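Local coordinates for protein methylthioribose-1-phosphate isomerase (Saccharomyces cerevisiae, PDB 1W2W) that catalyses the interconversion of methylthioribose-1-phosphate and methylthioribulose-1-phosphate, the first step of methionine salvage from methylthioribose-1-phosphate, at residues Thr37-Arg51 with Leu95-Pro107. Numbering follows the deposited sequence.
With SO4 (sulfate ion), chain I.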
loop_
_atom_site.group_PDB
_atom_site.type_symbol
_atom_site.label_atom_id
_atom_site.label_comp_id
_atom_site.label_asym_id
_atom_site.label_seq_id
_atom_site.Cartn_x
_atom_site.Cartn_y
_atom_site.Cartn_z
ATOM N N THR A 37 17.337 30.368 -7.050
ATOM C CA THR A 37 18.671 29.887 -7.388
ATOM C C THR A 37 18.690 28.392 -7.614
ATOM O O THR A 37 17.685 27.699 -7.388
ATOM C CB THR A 37 19.654 30.187 -6.251
ATOM O OG1 THR A 37 19.363 29.318 -5.142
ATOM C CG2 THR A 37 19.432 31.601 -5.718
ATOM N N ILE A 38 19.850 27.902 -8.038
ATOM C CA ILE A 38 20.013 26.470 -8.251
ATOM C C ILE A 38 19.904 25.723 -6.927
ATOM O O ILE A 38 19.488 24.559 -6.890
ATOM C CB ILE A 38 21.320 26.183 -9.007
ATOM C CG1 ILE A 38 21.165 26.691 -10.450
ATOM C CG2 ILE A 38 21.613 24.681 -9.043
ATOM C CD1 ILE A 38 22.461 26.714 -11.259
ATOM N N ASP A 39 20.242 26.387 -5.823
ATOM C CA ASP A 39 20.071 25.725 -4.530
ATOM C C ASP A 39 18.602 25.443 -4.263
ATOM O O ASP A 39 18.283 24.431 -3.643
ATOM C CB ASP A 39 20.641 26.540 -3.365
ATOM C CG ASP A 39 22.127 26.740 -3.476
ATOM O OD1 ASP A 39 22.866 25.735 -3.394
ATOM O OD2 ASP A 39 22.633 27.860 -3.660
ATOM N N ASP A 40 17.721 26.337 -4.714
ATOM C CA ASP A 40 16.284 26.162 -4.503
ATOM C C ASP A 40 15.776 25.007 -5.362
ATOM O O ASP A 40 14.999 24.176 -4.898
ATOM C CB ASP A 40 15.521 27.430 -4.871
ATOM C CG ASP A 40 15.858 28.600 -3.962
ATOM O OD1 ASP A 40 16.251 28.367 -2.790
ATOM O OD2 ASP A 40 15.754 29.785 -4.344
ATOM N N GLY A 41 16.222 24.977 -6.612
ATOM C CA GLY A 41 15.895 23.896 -7.523
ATOM C C GLY A 41 16.330 22.565 -6.943
ATOM O O GLY A 41 15.550 21.612 -6.898
ATOM N N TYR A 42 17.575 22.502 -6.477
ATOM C CA TYR A 42 18.092 21.275 -5.876
ATOM C C TYR A 42 17.239 20.900 -4.674
ATOM O O TYR A 42 16.872 19.738 -4.508
ATOM C CB TYR A 42 19.546 21.474 -5.420
ATOM C CG TYR A 42 20.125 20.290 -4.679
ATOM C CD1 TYR A 42 20.827 19.301 -5.353
ATOM C CD2 TYR A 42 19.972 20.167 -3.303
ATOM C CE1 TYR A 42 21.368 18.213 -4.674
ATOM C CE2 TYR A 42 20.505 19.092 -2.617
ATOM C CZ TYR A 42 21.200 18.117 -3.309
ATOM O OH TYR A 42 21.730 17.047 -2.629
ATOM N N SER A 43 16.932 21.884 -3.831
ATOM C CA SER A 43 16.221 21.589 -2.594
ATOM C C SER A 43 14.821 21.047 -2.845
ATOM O O SER A 43 14.424 20.055 -2.223
ATOM C CB SER A 43 16.147 22.807 -1.683
ATOM O OG SER A 43 15.505 22.453 -0.462
ATOM N N VAL A 44 14.068 21.674 -3.747
ATOM C CA VAL A 44 12.703 21.180 -3.962
ATOM C C VAL A 44 12.663 19.829 -4.673
ATOM O O VAL A 44 11.719 19.061 -4.484
ATOM C CB VAL A 44 11.774 22.185 -4.654
ATOM C CG1 VAL A 44 11.664 23.480 -3.828
ATOM C CG2 VAL A 44 12.227 22.456 -6.101
ATOM N N ILE A 45 13.675 19.537 -5.485
ATOM C CA ILE A 45 13.761 18.236 -6.133
ATOM C C ILE A 45 14.150 17.153 -5.122
ATOM O O ILE A 45 13.508 16.112 -5.021
ATOM C CB ILE A 45 14.745 18.248 -7.318
ATOM C CG1 ILE A 45 14.235 19.163 -8.441
ATOM C CG2 ILE A 45 14.955 16.824 -7.844
ATOM C CD1 ILE A 45 15.331 19.486 -9.492
ATOM N N LYS A 46 15.204 17.412 -4.360
ATOM C CA LYS A 46 15.732 16.382 -3.472
ATOM C C LYS A 46 14.701 16.004 -2.406
ATOM O O LYS A 46 14.545 14.836 -2.071
ATOM C CB LYS A 46 17.034 16.881 -2.855
ATOM C CG LYS A 46 17.588 16.056 -1.724
ATOM C CD LYS A 46 18.161 14.751 -2.225
ATOM C CE LYS A 46 19.056 14.120 -1.147
ATOM N NZ LYS A 46 19.555 12.793 -1.599
ATOM N N SER A 47 13.992 17.006 -1.903
ATOM C CA SER A 47 12.977 16.807 -0.877
ATOM C C SER A 47 11.631 16.348 -1.451
ATOM O O SER A 47 10.719 16.008 -0.691
ATOM C CB SER A 47 12.791 18.099 -0.074
ATOM O OG SER A 47 12.052 19.050 -0.826
HETATM N N MSE A 48 11.501 16.336 -2.777
HETATM C CA MSE A 48 10.249 15.904 -3.423
HETATM C C MSE A 48 9.080 16.854 -3.193
HETATM O O MSE A 48 7.897 16.472 -3.221
HETATM C CB MSE A 48 9.904 14.459 -3.067
HETATM C CG MSE A 48 10.954 13.489 -3.580
HETATM SE SE MSE A 48 10.505 11.611 -3.282
HETATM C CE MSE A 48 8.988 11.393 -4.549
ATOM N N GLN A 49 9.417 18.121 -2.984
ATOM C CA GLN A 49 8.415 19.165 -2.995
ATOM C C GLN A 49 7.929 19.389 -4.418
ATOM O O GLN A 49 6.751 19.649 -4.624
ATOM C CB GLN A 49 8.967 20.469 -2.428
ATOM C CG GLN A 49 9.200 20.420 -0.931
ATOM C CD GLN A 49 9.899 21.668 -0.449
ATOM O OE1 GLN A 49 11.049 21.900 -0.811
ATOM N NE2 GLN A 49 9.210 22.478 0.351
ATOM N N VAL A 50 8.835 19.278 -5.385
ATOM C CA VAL A 50 8.446 19.067 -6.779
ATOM C C VAL A 50 8.852 17.638 -7.113
ATOM O O VAL A 50 9.967 17.208 -6.792
ATOM C CB VAL A 50 9.212 20.028 -7.726
ATOM C CG1 VAL A 50 8.848 19.747 -9.181
ATOM C CG2 VAL A 50 8.910 21.487 -7.390
ATOM N N ARG A 51 7.963 16.888 -7.759
ATOM C CA ARG A 51 8.354 15.572 -8.243
ATOM C C ARG A 51 7.551 15.245 -9.489
ATOM O O ARG A 51 6.749 16.066 -9.945
ATOM C CB ARG A 51 8.216 14.495 -7.156
ATOM C CG ARG A 51 7.039 14.674 -6.178
ATOM C CD ARG A 51 5.672 14.689 -6.859
ATOM N NE ARG A 51 5.503 13.512 -7.712
ATOM C CZ ARG A 51 4.613 13.396 -8.691
ATOM N NH1 ARG A 51 3.777 14.389 -8.963
ATOM N NH2 ARG A 51 4.559 12.269 -9.403
ATOM N N LEU A 95 29.295 27.817 -12.808
ATOM C CA LEU A 95 27.983 27.413 -13.325
ATOM C C LEU A 95 27.943 25.911 -13.625
ATOM O O LEU A 95 26.995 25.221 -13.233
ATOM C CB LEU A 95 27.609 28.226 -14.561
ATOM C CG LEU A 95 26.192 28.103 -15.125
ATOM C CD1 LEU A 95 25.174 28.071 -13.994
ATOM C CD2 LEU A 95 25.972 29.325 -16.000
ATOM N N ASN A 96 28.966 25.401 -14.309
ATOM C CA ASN A 96 29.011 23.973 -14.611
ATOM C C ASN A 96 29.033 23.112 -13.362
ATOM O O ASN A 96 28.386 22.067 -13.308
ATOM C CB ASN A 96 30.166 23.624 -15.552
ATOM C CG ASN A 96 29.825 23.908 -16.999
ATOM O OD1 ASN A 96 28.735 23.563 -17.470
ATOM N ND2 ASN A 96 30.745 24.547 -17.711
ATOM N N LYS A 97 29.763 23.561 -12.350
ATOM C CA LYS A 97 29.809 22.856 -11.073
ATOM C C LYS A 97 28.416 22.835 -10.439
ATOM O O LYS A 97 27.982 21.820 -9.894
ATOM C CB LYS A 97 30.824 23.533 -10.150
ATOM C CG LYS A 97 31.005 22.889 -8.780
ATOM C CD LYS A 97 32.239 23.488 -8.088
ATOM C CE LYS A 97 31.870 24.591 -7.108
ATOM N NZ LYS A 97 31.947 24.070 -5.706
ATOM N N ARG A 98 27.713 23.957 -10.522
ATOM C CA ARG A 98 26.381 24.042 -9.936
ATOM C C ARG A 98 25.347 23.234 -10.730
ATOM O O ARG A 98 24.402 22.690 -10.147
ATOM C CB ARG A 98 25.972 25.504 -9.732
ATOM C CG ARG A 98 26.710 26.107 -8.541
ATOM C CD ARG A 98 26.519 27.589 -8.373
ATOM N NE ARG A 98 25.177 27.922 -7.895
ATOM C CZ ARG A 98 24.721 27.647 -6.685
ATOM N NH1 ARG A 98 25.489 27.020 -5.800
ATOM N NH2 ARG A 98 23.492 28.010 -6.352
ATOM N N LEU A 99 25.541 23.133 -12.044
ATOM C CA LEU A 99 24.753 22.195 -12.854
ATOM C C LEU A 99 24.971 20.735 -12.474
ATOM O O LEU A 99 24.019 19.952 -12.415
ATOM C CB LEU A 99 24.976 22.424 -14.354
ATOM C CG LEU A 99 24.577 23.789 -14.915
ATOM C CD1 LEU A 99 25.087 23.927 -16.351
ATOM C CD2 LEU A 99 23.052 23.967 -14.860
ATOM N N ASP A 100 26.216 20.358 -12.208
ATOM C CA ASP A 100 26.503 19.032 -11.664
ATOM C C ASP A 100 25.876 18.787 -10.289
ATOM O O ASP A 100 25.390 17.691 -10.012
ATOM C CB ASP A 100 28.018 18.755 -11.642
ATOM C CG ASP A 100 28.645 18.780 -13.034
ATOM O OD1 ASP A 100 27.909 18.712 -14.045
ATOM O OD2 ASP A 100 29.881 18.873 -13.217
ATOM N N PHE A 101 25.883 19.805 -9.429
ATOM C CA PHE A 101 25.217 19.722 -8.128
ATOM C C PHE A 101 23.723 19.446 -8.339
ATOM O O PHE A 101 23.156 18.509 -7.754
ATOM C CB PHE A 101 25.448 21.031 -7.364
ATOM C CG PHE A 101 24.687 21.146 -6.074
ATOM C CD1 PHE A 101 24.832 20.194 -5.074
ATOM C CD2 PHE A 101 23.827 22.213 -5.869
ATOM C CE1 PHE A 101 24.129 20.305 -3.886
ATOM C CE2 PHE A 101 23.123 22.331 -4.678
ATOM C CZ PHE A 101 23.277 21.377 -3.687
ATOM N N LEU A 102 23.099 20.257 -9.189
ATOM C CA LEU A 102 21.663 20.109 -9.476
ATOM C C LEU A 102 21.345 18.702 -9.976
ATOM O O LEU A 102 20.372 18.081 -9.531
ATOM C CB LEU A 102 21.219 21.140 -10.521
ATOM C CG LEU A 102 19.733 21.146 -10.899
ATOM C CD1 LEU A 102 18.916 21.340 -9.625
ATOM C CD2 LEU A 102 19.462 22.300 -11.859
ATOM N N LEU A 103 22.168 18.210 -10.902
ATOM C CA LEU A 103 22.030 16.859 -11.440
ATOM C C LEU A 103 21.995 15.795 -10.345
ATOM O O LEU A 103 21.302 14.779 -10.470
ATOM C CB LEU A 103 23.164 16.546 -12.423
ATOM C CG LEU A 103 23.162 15.145 -13.038
ATOM C CD1 LEU A 103 22.040 15.048 -14.066
ATOM C CD2 LEU A 103 24.503 14.843 -13.681
ATOM N N SER A 104 22.744 16.026 -9.272
ATOM C CA SER A 104 22.845 15.031 -8.201
ATOM C C SER A 104 21.612 14.943 -7.300
ATOM O O SER A 104 21.521 14.040 -6.472
ATOM C CB SER A 104 24.084 15.278 -7.336
ATOM O OG SER A 104 23.914 16.406 -6.488
ATOM N N SER A 105 20.676 15.876 -7.455
ATOM C CA SER A 105 19.460 15.906 -6.642
ATOM C C SER A 105 18.749 14.552 -6.521
ATOM O O SER A 105 18.557 14.040 -5.414
ATOM C CB SER A 105 18.489 16.970 -7.174
ATOM O OG SER A 105 18.234 16.777 -8.561
ATOM N N ARG A 106 18.345 13.990 -7.657
ATOM C CA ARG A 106 17.662 12.698 -7.699
ATOM C C ARG A 106 18.062 11.998 -9.006
ATOM O O ARG A 106 17.909 12.568 -10.079
ATOM C CB ARG A 106 16.135 12.884 -7.629
ATOM C CG ARG A 106 15.568 13.154 -6.240
ATOM C CD ARG A 106 14.030 13.175 -6.196
ATOM N NE ARG A 106 13.500 11.816 -6.281
ATOM C CZ ARG A 106 12.278 11.507 -6.719
ATOM N NH1 ARG A 106 11.435 12.463 -7.111
ATOM N NH2 ARG A 106 11.905 10.225 -6.760
ATOM N N PRO A 107 18.609 10.788 -8.921
ATOM C CA PRO A 107 19.226 10.132 -10.084
ATOM C C PRO A 107 18.341 9.407 -11.103
ATOM O O PRO A 107 18.751 9.310 -12.254
ATOM C CB PRO A 107 20.137 9.082 -9.446
ATOM C CG PRO A 107 19.461 8.738 -8.154
ATOM C CD PRO A 107 18.715 9.972 -7.697
HETATM S S SO4 I . 8.324 10.691 -8.464
HETATM O O1 SO4 I . 9.127 11.823 -8.938
HETATM O O2 SO4 I . 9.143 9.904 -7.539
HETATM O O3 SO4 I . 7.164 11.184 -7.746
HETATM O O4 SO4 I . 7.951 9.865 -9.605
HETATM O O HOH W 1 11.716 15.305 -6.876
#
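R98 NH2 donates to D39 OD2 at 2.8 Å in a nearly straight salt bridge (165°); the acceptor lies close to the guanidinium plane, but the nitrogen approaches from above the carboxylate plane. E67 of helix 53-73 takes R98 NE, so two acids share this arginine. At the other end, R106 and R51 converge on a sulfate, probably from the crystallisation liquor: R106 NH2 reaches O2 at 2.9 Å, and R51 NE reaches O3 at 2.9 Å. One water accepts from R106 NH1 and donates to the carbonyls of I45 and V50, which probably helps fix the guanidinium; over its face lies the selenium of M48, a selenomethionine. An acidic side chain of another protein chain pairs with R106 NE.

Between these polar ends, Y42 and F101 form an offset stack, centroids 4.0 Å apart and planes at 16°. CG of each is anti to the backbone N, which helps set F101 CZ over the Y42 ring centre. Deeper, L102 fits as a knob among I38, G41, Y42 and I45. Side-by-side helices can thus deliver, through the loops that follow, two arginines to one anion; with R51 beside C181, the predicted transition-state stabiliser, the sulfate plausibly marks where the substrate's phosphate binds.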